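Local coordinates for protein synthesis inhibitor I (Hordeum vulgare, PDB 4FBC) that belongs to the plant ribosome-inactivating proteins, is named for inhibiting protein synthesis, and holds adenosine monophosphate in a pocket of its fold, at residues 176-186 with 207-217; 113-123 with 160-171. The protein carries 3 engineered substitutions. All coordinates share one frame; numbering follows the deposited sequence.

Interaction 1 (176-186 with 207-217). With AMP (adenosine monophosphate), chain E.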
loop_
_atom_site.group_PDB
_atom_site.type_symbol
_atom_site.label_atom_id
_atom_site.label_comp_id
_atom_site.label_asym_id
_atom_site.label_seq_id
_atom_site.Cartn_x
_atom_site.Cartn_y
_atom_site.Cartn_z
ATOM N N GLU A 176 -2.025 -0.834 2.594
ATOM C CA GLU A 176 -1.767 -2.003 3.429
ATOM C C GLU A 176 -2.567 -3.197 2.920
ATOM O O GLU A 176 -2.107 -4.341 2.996
ATOM C CB GLU A 176 -2.075 -1.743 4.913
ATOM C CG GLU A 176 -1.422 -0.481 5.513
ATOM C CD GLU A 176 0.105 -0.439 5.393
ATOM O OE1 GLU A 176 0.736 -1.470 5.067
ATOM O OE2 GLU A 176 0.681 0.650 5.639
ATOM N N ALA A 177 -3.756 -2.918 2.395
ATOM C CA ALA A 177 -4.577 -3.958 1.766
ATOM C C ALA A 177 -3.824 -4.609 0.606
ATOM O O ALA A 177 -3.845 -5.829 0.442
ATOM C CB ALA A 177 -5.877 -3.361 1.280
ATOM N N THR A 178 -3.163 -3.796 -0.208
ATOM C CA THR A 178 -2.349 -4.328 -1.308
ATOM C C THR A 178 -1.205 -5.196 -0.766
ATOM O O THR A 178 -0.954 -6.306 -1.254
ATOM C CB THR A 178 -1.809 -3.175 -2.184
ATOM O OG1 THR A 178 -2.907 -2.489 -2.809
ATOM C CG2 THR A 178 -0.874 -3.694 -3.255
ATOM N N ARG A 179 -0.518 -4.702 0.264
ATOM C CA ARG A 179 0.612 -5.429 0.831
ATOM C C ARG A 179 0.253 -6.752 1.502
ATOM O O ARG A 179 1.042 -7.695 1.467
ATOM C CB ARG A 179 1.333 -4.556 1.851
ATOM C CG ARG A 179 2.144 -3.431 1.223
ATOM C CD ARG A 179 2.515 -2.420 2.288
ATOM N NE ARG A 179 3.378 -1.357 1.760
ATOM C CZ ARG A 179 3.408 -0.119 2.241
ATOM N NH1 ARG A 179 2.625 0.214 3.256
ATOM N NH2 ARG A 179 4.234 0.783 1.716
ATOM N N PHE A 180 -0.920 -6.817 2.126
ATOM C CA PHE A 180 -1.273 -7.952 2.983
ATOM C C PHE A 180 -2.629 -8.551 2.672
ATOM O O PHE A 180 -3.632 -7.837 2.653
ATOM C CB PHE A 180 -1.277 -7.526 4.457
ATOM C CG PHE A 180 0.047 -7.052 4.941
ATOM C CD1 PHE A 180 1.058 -7.963 5.221
ATOM C CD2 PHE A 180 0.293 -5.696 5.094
ATOM C CE1 PHE A 180 2.300 -7.520 5.654
ATOM C CE2 PHE A 180 1.526 -5.252 5.525
ATOM C CZ PHE A 180 2.524 -6.168 5.807
ATOM N N GLN A 181 -2.651 -9.862 2.450
ATOM C CA GLN A 181 -3.912 -10.588 2.233
ATOM C C GLN A 181 -4.775 -10.577 3.485
ATOM O O GLN A 181 -6.003 -10.680 3.413
ATOM C CB GLN A 181 -3.639 -12.038 1.816
ATOM C CG GLN A 181 -2.777 -12.179 0.560
ATOM C CD GLN A 181 -2.902 -13.551 -0.065
ATOM O OE1 GLN A 181 -3.968 -13.911 -0.572
ATOM N NE2 GLN A 181 -1.826 -14.332 -0.025
ATOM N N THR A 182 -4.131 -10.476 4.641
ATOM C CA THR A 182 -4.869 -10.393 5.901
ATOM C C THR A 182 -5.680 -9.100 5.934
ATOM O O THR A 182 -6.887 -9.113 6.217
ATOM C CB THR A 182 -3.920 -10.425 7.094
ATOM O OG1 THR A 182 -2.814 -9.561 6.815
ATOM C CG2 THR A 182 -3.409 -11.844 7.355
ATOM N N VAL A 183 -5.024 -7.981 5.635
ATOM C CA VAL A 183 -5.698 -6.686 5.635
ATOM C C VAL A 183 -6.763 -6.563 4.534
ATOM O O VAL A 183 -7.855 -6.052 4.785
ATOM C CB VAL A 183 -4.691 -5.532 5.553
ATOM C CG1 VAL A 183 -5.413 -4.187 5.469
ATOM C CG2 VAL A 183 -3.742 -5.575 6.766
ATOM N N SER A 184 -6.463 -7.039 3.326
ATOM C CA SER A 184 -7.426 -6.923 2.228
ATOM C C SER A 184 -8.650 -7.792 2.512
ATOM O O SER A 184 -9.787 -7.384 2.244
ATOM C CB SER A 184 -6.794 -7.265 0.868
ATOM O OG SER A 184 -6.487 -8.650 0.736
ATOM N N GLY A 185 -8.415 -8.975 3.073
ATOM C CA GLY A 185 -9.504 -9.863 3.447
ATOM C C GLY A 185 -10.365 -9.259 4.551
ATOM O O GLY A 185 -11.595 -9.375 4.524
ATOM N N PHE A 186 -9.719 -8.632 5.533
ATOM C CA PHE A 186 -10.419 -7.934 6.622
ATOM C C PHE A 186 -11.312 -6.802 6.096
ATOM O O PHE A 186 -12.491 -6.689 6.474
ATOM C CB PHE A 186 -9.403 -7.405 7.649
ATOM C CG PHE A 186 -10.005 -6.504 8.716
ATOM C CD1 PHE A 186 -10.575 -7.045 9.860
ATOM C CD2 PHE A 186 -9.968 -5.120 8.576
ATOM C CE1 PHE A 186 -11.122 -6.217 10.847
ATOM C CE2 PHE A 186 -10.519 -4.281 9.553
ATOM C CZ PHE A 186 -11.092 -4.831 10.688
ATOM N N MET A 207 -2.310 -8.071 12.740
ATOM C CA MET A 207 -2.258 -7.246 11.537
ATOM C C MET A 207 -1.487 -5.946 11.760
ATOM O O MET A 207 -0.788 -5.478 10.856
ATOM C CB MET A 207 -3.660 -6.970 10.971
ATOM C CG MET A 207 -4.211 -8.142 10.167
ATOM S SD MET A 207 -5.781 -7.744 9.370
ATOM C CE MET A 207 -6.849 -7.604 10.791
ATOM N N LYS A 208 -1.605 -5.369 12.960
ATOM C CA LYS A 208 -0.805 -4.194 13.294
ATOM C C LYS A 208 0.673 -4.547 13.184
ATOM O O LYS A 208 1.439 -3.808 12.574
ATOM C CB LYS A 208 -1.127 -3.657 14.701
ATOM C CG LYS A 208 -0.152 -2.565 15.160
ATOM C CD LYS A 208 -0.635 -1.844 16.416
ATOM C CE LYS A 208 -0.720 -2.782 17.617
ATOM N NZ LYS A 208 -1.375 -2.097 18.784
ATOM N N ALA A 209 1.062 -5.690 13.751
ATOM C CA ALA A 209 2.458 -6.141 13.694
ATOM C C ALA A 209 2.909 -6.372 12.254
ATOM O O ALA A 209 4.023 -5.984 11.866
ATOM C CB ALA A 209 2.651 -7.400 14.525
ATOM N N GLN A 210 2.040 -7.000 11.460
ATOM C CA GLN A 210 2.302 -7.203 10.034
ATOM C C GLN A 210 2.516 -5.879 9.313
ATOM O O GLN A 210 3.538 -5.693 8.632
ATOM C CB GLN A 210 1.141 -7.973 9.384
ATOM C CG GLN A 210 1.018 -9.430 9.842
ATOM C CD GLN A 210 -0.378 -9.983 9.641
ATOM O OE1 GLN A 210 -1.170 -9.429 8.878
ATOM N NE2 GLN A 210 -0.693 -11.067 10.336
ATOM N N VAL A 211 1.564 -4.960 9.468
ATOM C CA VAL A 211 1.666 -3.638 8.847
ATOM C C VAL A 211 2.969 -2.928 9.241
ATOM O O VAL A 211 3.641 -2.327 8.395
ATOM C CB VAL A 211 0.439 -2.756 9.171
ATOM C CG1 VAL A 211 0.704 -1.303 8.797
ATOM C CG2 VAL A 211 -0.798 -3.274 8.420
ATOM N N ASN A 212 3.343 -3.036 10.514
ATOM C CA ASN A 212 4.566 -2.390 11.003
ATOM C C ASN A 212 5.863 -3.169 10.720
ATOM O O ASN A 212 6.955 -2.725 11.097
ATOM C CB ASN A 212 4.434 -2.080 12.505
ATOM C CG ASN A 212 3.471 -0.935 12.789
ATOM O OD1 ASN A 212 3.240 -0.066 11.941
ATOM N ND2 ASN A 212 2.911 -0.925 13.997
ATOM N N GLY A 213 5.751 -4.314 10.042
ATOM C CA GLY A 213 6.904 -5.153 9.741
ATOM C C GLY A 213 6.914 -5.778 8.345
ATOM O O GLY A 213 7.376 -6.906 8.161
ATOM N N TRP A 214 6.424 -5.042 7.357
ATOM C CA TRP A 214 6.334 -5.552 5.988
ATOM C C TRP A 214 7.693 -6.014 5.451
ATOM O O TRP A 214 7.807 -7.085 4.866
ATOM C CB TRP A 214 5.740 -4.472 5.088
ATOM C CG TRP A 214 5.527 -4.846 3.643
ATOM C CD1 TRP A 214 5.020 -6.014 3.147
ATOM C CD2 TRP A 214 5.802 -4.013 2.512
ATOM N NE1 TRP A 214 4.973 -5.959 1.768
ATOM C CE2 TRP A 214 5.441 -4.740 1.357
ATOM C CE3 TRP A 214 6.319 -2.721 2.366
ATOM C CZ2 TRP A 214 5.588 -4.215 0.071
ATOM C CZ3 TRP A 214 6.453 -2.197 1.098
ATOM C CH2 TRP A 214 6.094 -2.940 -0.038
ATOM N N GLN A 215 8.728 -5.207 5.668
ATOM C CA GLN A 215 10.066 -5.583 5.225
ATOM C C GLN A 215 10.554 -6.852 5.939
ATOM O O GLN A 215 11.107 -7.759 5.304
ATOM C CB GLN A 215 11.045 -4.413 5.425
ATOM C CG GLN A 215 12.475 -4.705 4.966
ATOM C CD GLN A 215 13.320 -3.445 4.893
ATOM O OE1 GLN A 215 13.052 -2.465 5.590
ATOM N NE2 GLN A 215 14.338 -3.460 4.044
ATOM N N ASP A 216 10.345 -6.915 7.256
ATOM C CA ASP A 216 10.738 -8.082 8.047
ATOM C C ASP A 216 10.055 -9.363 7.561
ATOM O O ASP A 216 10.687 -10.405 7.448
ATOM C CB ASP A 216 10.389 -7.875 9.530
ATOM C CG ASP A 216 11.313 -6.901 10.228
ATOM O OD1 ASP A 216 12.428 -6.648 9.716
ATOM O OD2 ASP A 216 10.920 -6.399 11.305
ATOM N N LEU A 217 8.759 -9.284 7.281
ATOM C CA LEU A 217 8.020 -10.473 6.858
ATOM C C LEU A 217 8.435 -10.857 5.437
ATOM O O LEU A 217 8.599 -12.033 5.135
ATOM C CB LEU A 217 6.503 -10.246 6.940
ATOM C CG LEU A 217 5.623 -11.459 6.598
ATOM C CD1 LEU A 217 5.925 -12.665 7.488
ATOM C CD2 LEU A 217 4.140 -11.091 6.691
HETATM P P AMP E . 10.467 3.869 6.788
HETATM O O1P AMP E . 9.998 5.102 7.533
HETATM O O2P AMP E . 11.532 3.004 7.430
HETATM O O3P AMP E . 10.908 4.257 5.391
HETATM O "O5'" AMP E . 9.207 2.969 6.404
HETATM C "C5'" AMP E . 8.842 1.838 7.185
HETATM C "C4'" AMP E . 7.540 1.242 6.706
HETATM O "O4'" AMP E . 6.456 2.172 6.967
HETATM C "C3'" AMP E . 7.448 0.970 5.208
HETATM O "O3'" AMP E . 8.054 -0.257 4.827
HETATM C "C2'" AMP E . 5.950 1.023 4.942
HETATM O "O2'" AMP E . 5.332 -0.207 5.320
HETATM C "C1'" AMP E . 5.505 2.116 5.924
HETATM N N9 AMP E . 5.422 3.454 5.290
HETATM C C8 AMP E . 6.217 4.515 5.566
HETATM N N7 AMP E . 5.879 5.605 4.827
HETATM C C5 AMP E . 4.827 5.250 4.055
HETATM C C6 AMP E . 3.963 5.919 3.045
HETATM N N6 AMP E . 4.168 7.219 2.701
HETATM N N1 AMP E . 2.963 5.185 2.483
HETATM C C2 AMP E . 2.756 3.891 2.813
HETATM N N3 AMP E . 3.493 3.226 3.724
HETATM C C4 AMP E . 4.522 3.840 4.373
HETATM O O HOH W 1 3.229 -2.108 5.725
HETATM O O HOH W 2 3.320 0.319 6.972
#
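The pocket that holds AMP in this ribosome-inactivating protein is walled on one side by R179 and W214, which meet where the long helix 157-179 ends and helix 214-225 begins. The R179 chain, extended from CG to NE, lies over one face of the indole, the two side chains crossing at about a right angle. Its CD stands 3.7 Å from the centroid of the W214 six-membered ring, a CH-pi contact, and CZ makes an off-centre cation-pi contact with the same ring. Beyond the indole the guanidinium is gripped from several directions: NH1 gives a hydrogen bond to AMP N3 (3.2 Å) and another, within a salt bridge, to E176 OE1 (3.1 Å), while NH2 goes to the carbonyl of N86. E176, with N86, is placed to orient the arginine that meets the ligand; its OE2 also shares a hydrogen bond with Y119 OH. Two waters join the E176 carboxylate and V211 O to AMP O2'.

Deeper in, F180 interrupts the helix and sends its ring against the 207-217 backbone. Q210 CB covers one face, and F180 CZ comes 3.7 Å from W214 CD1, the two rings lying oblique to each other with planes 71° apart. Farther from the ligand, T182 OG1 donates a 2.6 Å hydrogen bond to Q210 OE1, tilted 24° from the carbonyl plane. M207 SD lies oblique to the F186 ring, 5.2 Å from its centroid, a Met-aromatic contact, and M207 CE packs on F186 CD1.

The axes of 181-186 and 207-211 approach to 10.4 Å, with 128° between their directions. Helix 25-39 packs on A177, T178 and S184, helix 248-254 touches T182, Q210 and L217, and the carbonyl of I257 receives W214 NE1.

Interaction 2 (113-123 with 160-171). With AMP (adenosine monophosphate), chain E.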
loop_
_atom_site.group_PDB
_atom_site.type_symbol
_atom_site.label_atom_id
_atom_site.label_comp_id
_atom_site.label_asym_id
_atom_site.label_seq_id
_atom_site.Cartn_x
_atom_site.Cartn_y
_atom_site.Cartn_z
ATOM N N VAL A 113 0.712 19.156 2.479
ATOM C CA VAL A 113 -0.556 19.104 3.208
ATOM C C VAL A 113 -0.459 19.528 4.683
ATOM O O VAL A 113 -1.478 19.842 5.321
ATOM C CB VAL A 113 -1.212 17.702 3.086
ATOM C CG1 VAL A 113 -0.474 16.686 3.936
ATOM C CG2 VAL A 113 -2.690 17.760 3.473
ATOM N N GLY A 114 0.757 19.553 5.222
ATOM C CA GLY A 114 0.962 19.974 6.599
ATOM C C GLY A 114 1.448 18.896 7.553
ATOM O O GLY A 114 1.781 19.185 8.709
ATOM N N PHE A 115 1.503 17.655 7.067
ATOM C CA PHE A 115 1.941 16.516 7.882
ATOM C C PHE A 115 2.473 15.407 6.973
ATOM O O PHE A 115 2.217 15.422 5.762
ATOM C CB PHE A 115 0.788 15.990 8.751
ATOM C CG PHE A 115 -0.467 15.696 7.974
ATOM C CD1 PHE A 115 -0.621 14.482 7.315
ATOM C CD2 PHE A 115 -1.486 16.635 7.899
ATOM C CE1 PHE A 115 -1.769 14.217 6.590
ATOM C CE2 PHE A 115 -2.634 16.378 7.181
ATOM C CZ PHE A 115 -2.780 15.168 6.525
ATOM N N GLY A 116 3.208 14.460 7.552
ATOM C CA GLY A 116 3.846 13.396 6.792
ATOM C C GLY A 116 3.008 12.133 6.667
ATOM O O GLY A 116 1.891 12.068 7.194
ATOM N N GLY A 117 3.551 11.122 5.995
ATOM C CA GLY A 117 2.784 9.926 5.682
ATOM C C GLY A 117 3.094 8.678 6.491
ATOM O O GLY A 117 2.596 7.597 6.176
ATOM N N THR A 118 3.911 8.802 7.532
ATOM C CA THR A 118 4.173 7.651 8.397
ATOM C C THR A 118 3.094 7.598 9.470
ATOM O O THR A 118 2.473 8.615 9.773
ATOM C CB THR A 118 5.566 7.714 9.073
ATOM O OG1 THR A 118 5.561 8.704 10.106
ATOM C CG2 THR A 118 6.652 8.039 8.055
ATOM N N TYR A 119 2.872 6.428 10.056
ATOM C CA TYR A 119 1.858 6.333 11.098
ATOM C C TYR A 119 2.234 7.130 12.352
ATOM O O TYR A 119 1.355 7.601 13.075
ATOM C CB TYR A 119 1.517 4.871 11.414
ATOM C CG TYR A 119 0.878 4.179 10.234
ATOM C CD1 TYR A 119 -0.277 4.693 9.650
ATOM C CD2 TYR A 119 1.439 3.032 9.685
ATOM C CE1 TYR A 119 -0.859 4.080 8.565
ATOM C CE2 TYR A 119 0.858 2.401 8.595
ATOM C CZ TYR A 119 -0.289 2.935 8.042
ATOM O OH TYR A 119 -0.878 2.325 6.959
ATOM N N ARG A 120 3.529 7.307 12.603
ATOM C CA ARG A 120 3.929 8.212 13.680
ATOM C C ARG A 120 3.482 9.644 13.382
ATOM O O ARG A 120 2.951 10.331 14.261
ATOM C CB ARG A 120 5.435 8.191 13.935
ATOM C CG ARG A 120 5.794 9.132 15.086
ATOM C CD ARG A 120 7.283 9.390 15.229
ATOM N NE ARG A 120 7.552 10.218 16.406
ATOM C CZ ARG A 120 7.619 11.548 16.396
ATOM N NH1 ARG A 120 7.450 12.222 15.263
ATOM N NH2 ARG A 120 7.865 12.205 17.523
ATOM N N ASP A 121 3.691 10.087 12.144
ATOM C CA ASP A 121 3.223 11.406 11.714
ATOM C C ASP A 121 1.706 11.531 11.852
ATOM O O ASP A 121 1.198 12.538 12.340
ATOM C CB ASP A 121 3.602 11.676 10.251
ATOM C CG ASP A 121 5.099 11.696 10.014
ATOM O OD1 ASP A 121 5.865 11.986 10.962
ATOM O OD2 ASP A 121 5.509 11.429 8.862
ATOM N N LEU A 122 0.988 10.499 11.411
ATOM C CA LEU A 122 -0.469 10.545 11.295
ATOM C C LEU A 122 -1.229 10.312 12.602
ATOM O O LEU A 122 -2.265 10.934 12.843
ATOM C CB LEU A 122 -0.931 9.523 10.249
ATOM C CG LEU A 122 -0.412 9.782 8.839
ATOM C CD1 LEU A 122 -0.640 8.566 7.979
ATOM C CD2 LEU A 122 -1.117 10.979 8.239
ATOM N N LEU A 123 -0.710 9.426 13.446
ATOM C CA LEU A 123 -1.401 9.024 14.668
ATOM C C LEU A 123 -0.646 9.413 15.940
ATOM O O LEU A 123 -1.234 9.448 17.023
ATOM C CB LEU A 123 -1.614 7.511 14.662
ATOM C CG LEU A 123 -2.315 6.968 13.416
ATOM C CD1 LEU A 123 -2.335 5.453 13.429
ATOM C CD2 LEU A 123 -3.719 7.532 13.320
ATOM N N GLN A 160 -6.997 19.705 9.822
ATOM C CA GLN A 160 -5.788 18.889 9.723
ATOM C C GLN A 160 -6.003 17.536 10.377
ATOM O O GLN A 160 -5.565 16.511 9.853
ATOM C CB GLN A 160 -4.593 19.593 10.372
ATOM C CG GLN A 160 -4.082 20.797 9.604
ATOM C CD GLN A 160 -3.390 20.415 8.309
ATOM O OE1 GLN A 160 -3.912 20.654 7.221
ATOM N NE2 GLN A 160 -2.208 19.830 8.422
ATOM N N GLN A 161 -6.669 17.531 11.528
ATOM C CA GLN A 161 -6.968 16.276 12.206
ATOM C C GLN A 161 -7.865 15.396 11.332
ATOM O O GLN A 161 -7.614 14.199 11.193
ATOM C CB GLN A 161 -7.598 16.517 13.577
ATOM C CG GLN A 161 -7.667 15.270 14.441
ATOM C CD GLN A 161 -6.407 14.415 14.336
ATOM O OE1 GLN A 161 -5.282 14.909 14.470
ATOM N NE2 GLN A 161 -6.595 13.123 14.083
ATOM N N GLN A 162 -8.892 15.997 10.734
ATOM C CA GLN A 162 -9.726 15.291 9.758
ATOM C C GLN A 162 -8.891 14.731 8.606
ATOM O O GLN A 162 -9.063 13.576 8.206
ATOM C CB GLN A 162 -10.818 16.206 9.190
ATOM C CG GLN A 162 -11.502 15.607 7.954
ATOM C CD GLN A 162 -12.595 16.484 7.369
ATOM O OE1 GLN A 162 -13.782 16.246 7.597
ATOM N NE2 GLN A 162 -12.203 17.489 6.589
ATOM N N ALA A 163 -7.987 15.549 8.076
ATOM C CA ALA A 163 -7.157 15.122 6.951
ATOM C C ALA A 163 -6.211 13.984 7.338
ATOM O O ALA A 163 -6.006 13.063 6.548
ATOM C CB ALA A 163 -6.375 16.299 6.377
ATOM N N ARG A 164 -5.624 14.051 8.535
ATOM C CA ARG A 164 -4.769 12.959 9.025
ATOM C C ARG A 164 -5.518 11.624 9.074
ATOM O O ARG A 164 -5.026 10.597 8.593
ATOM C CB ARG A 164 -4.219 13.263 10.424
ATOM C CG ARG A 164 -2.997 14.183 10.469
ATOM C CD ARG A 164 -2.535 14.357 11.912
ATOM N NE ARG A 164 -1.196 14.935 12.024
ATOM C CZ ARG A 164 -0.959 16.232 12.193
ATOM N NH1 ARG A 164 -1.974 17.082 12.269
ATOM N NH2 ARG A 164 0.291 16.681 12.289
ATOM N N GLU A 165 -6.707 11.648 9.663
ATOM C CA GLU A 165 -7.499 10.436 9.812
ATOM C C GLU A 165 -7.911 9.897 8.445
ATOM O O GLU A 165 -7.936 8.683 8.230
ATOM C CB GLU A 165 -8.720 10.718 10.694
ATOM C CG GLU A 165 -8.336 11.201 12.089
ATOM C CD GLU A 165 -9.526 11.650 12.930
ATOM O OE1 GLU A 165 -10.645 11.772 12.381
ATOM O OE2 GLU A 165 -9.334 11.884 14.145
ATOM N N ALA A 166 -8.212 10.804 7.520
ATOM C CA ALA A 166 -8.572 10.413 6.157
ATOM C C ALA A 166 -7.414 9.710 5.440
ATOM O O ALA A 166 -7.600 8.653 4.838
ATOM C CB ALA A 166 -9.035 11.606 5.360
ATOM N N VAL A 167 -6.224 10.305 5.482
ATOM C CA VAL A 167 -5.041 9.640 4.936
ATOM C C VAL A 167 -4.781 8.267 5.567
ATOM O O VAL A 167 -4.473 7.301 4.860
ATOM C CB VAL A 167 -3.788 10.536 5.060
ATOM C CG1 VAL A 167 -2.518 9.743 4.708
ATOM C CG2 VAL A 167 -3.938 11.736 4.161
ATOM N N THR A 168 -4.917 8.177 6.891
ATOM C CA THR A 168 -4.673 6.931 7.613
ATOM C C THR A 168 -5.642 5.854 7.125
ATOM O O THR A 168 -5.255 4.697 6.881
ATOM C CB THR A 168 -4.850 7.115 9.133
ATOM O OG1 THR A 168 -3.983 8.160 9.592
ATOM C CG2 THR A 168 -4.520 5.836 9.873
ATOM N N THR A 169 -6.898 6.262 6.967
ATOM C CA THR A 169 -7.962 5.370 6.499
ATOM C C THR A 169 -7.612 4.805 5.123
ATOM O O THR A 169 -7.709 3.592 4.893
ATOM C CB THR A 169 -9.310 6.111 6.416
ATOM O OG1 THR A 169 -9.672 6.587 7.723
ATOM C CG2 THR A 169 -10.404 5.164 5.899
ATOM N N LEU A 170 -7.186 5.673 4.212
ATOM C CA LEU A 170 -6.841 5.224 2.871
ATOM C C LEU A 170 -5.578 4.369 2.831
ATOM O O LEU A 170 -5.498 3.419 2.056
ATOM C CB LEU A 170 -6.723 6.405 1.908
ATOM C CG LEU A 170 -7.970 7.267 1.763
ATOM C CD1 LEU A 170 -7.791 8.274 0.642
ATOM C CD2 LEU A 170 -9.207 6.389 1.509
ATOM N N LEU A 171 -4.586 4.713 3.647
ATOM C CA LEU A 171 -3.360 3.927 3.704
ATOM C C LEU A 171 -3.688 2.484 4.052
ATOM O O LEU A 171 -3.163 1.546 3.440
ATOM C CB LEU A 171 -2.404 4.513 4.747
ATOM C CG LEU A 171 -1.524 5.620 4.191
ATOM C CD1 LEU A 171 -0.714 6.238 5.310
ATOM C CD2 LEU A 171 -0.612 5.072 3.123
HETATM P P AMP E . 10.467 3.869 6.788
HETATM O O1P AMP E . 9.998 5.102 7.533
HETATM O O2P AMP E . 11.532 3.004 7.430
HETATM O O3P AMP E . 10.908 4.257 5.391
HETATM O "O5'" AMP E . 9.207 2.969 6.404
HETATM C "C5'" AMP E . 8.842 1.838 7.185
HETATM C "C4'" AMP E . 7.540 1.242 6.706
HETATM O "O4'" AMP E . 6.456 2.172 6.967
HETATM C "C3'" AMP E . 7.448 0.970 5.208
HETATM O "O3'" AMP E . 8.054 -0.257 4.827
HETATM C "C2'" AMP E . 5.950 1.023 4.942
HETATM O "O2'" AMP E . 5.332 -0.207 5.320
HETATM C "C1'" AMP E . 5.505 2.116 5.924
HETATM N N9 AMP E . 5.422 3.454 5.290
HETATM C C8 AMP E . 6.217 4.515 5.566
HETATM N N7 AMP E . 5.879 5.605 4.827
HETATM C C5 AMP E . 4.827 5.250 4.055
HETATM C C6 AMP E . 3.963 5.919 3.045
HETATM N N6 AMP E . 4.168 7.219 2.701
HETATM N N1 AMP E . 2.963 5.185 2.483
HETATM C C2 AMP E . 2.756 3.891 2.813
HETATM N N3 AMP E . 3.493 3.226 3.724
HETATM C C4 AMP E . 4.522 3.840 4.373
HETATM O O HOH W 3 2.298 14.803 12.270
#
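Set between its backbone N and carbonyl carbon (chi1 52°), the F115 ring is turned onto helix 157-179, where R164 reaches over it on a side chain extended from CG to NE (chi2 -178°). The arginine chain runs antiparallel to the phenylalanine side chain. R164 CG stands 3.7 Å from the centroid of the F115 ring, only 5° off the normal, while V113 CG1 covers the opposite face over its centre, so the ring is sandwiched between aliphatic groups. Farther along the arginine, one face of the guanidinium lies against F115 CB. D121 O is at its edge and takes a weak hydrogen bond from R164 NE (3.4 Å); a water bridges that same carbonyl to R164 NH2.

At the rim of the phenyl ring Q160 NE2 lies in plane, 3.3 Å from F115 CD2, and gives a hydrogen bond to V113 O (3.2 Å). The other end of that amide, OE1, is bonded to R149.

L122 fits as a knob into the hole formed by R164, V167, T168 and L171, its CD1 meeting L171 CD1 at 3.5 Å. T168 OG1 faces L122 CB but donates to R164 O (2.8 Å), which settles its hydroxyl within its own helix. The short helix 119-123 that carries the knob starts with a capping box: D121 N bonds to T118 OG1, and T118 N, weakly, to D121 OD2.

Toward AMP the contact is largely carbon against carbon, though L171 CD1 also touches the G117 carbonyl oxygen. L171 CD2 comes 3.6 Å from AMP C2. No hydrogen bond links G117 or L171 to the adenine, so these two meet it through van der Waals contact and shape, whereas R179, Y88 and L89 supply hydrogen bonds to AMP.

From the N terminus, the chain leaves edge strand 111-112 of the mixed sheet and enters 113-123; interaction 2 closes on helix 157-179 after an intervening span that includes helix 136-147. The same helix runs on into 176-186, and interaction 1 then closes the loop back from 207-217. The two closures follow in series, neither nested nor crossed, with helix 157-179 common to both. They also touch directly: Y119 OH of interaction 2 is probably hydrogen-bonded to E176 OE2 of interaction 1 (2.6 Å), and V211 packs on the Y119 ring. Together they tie the sheet-edge loop to the later helices, and both border AMP.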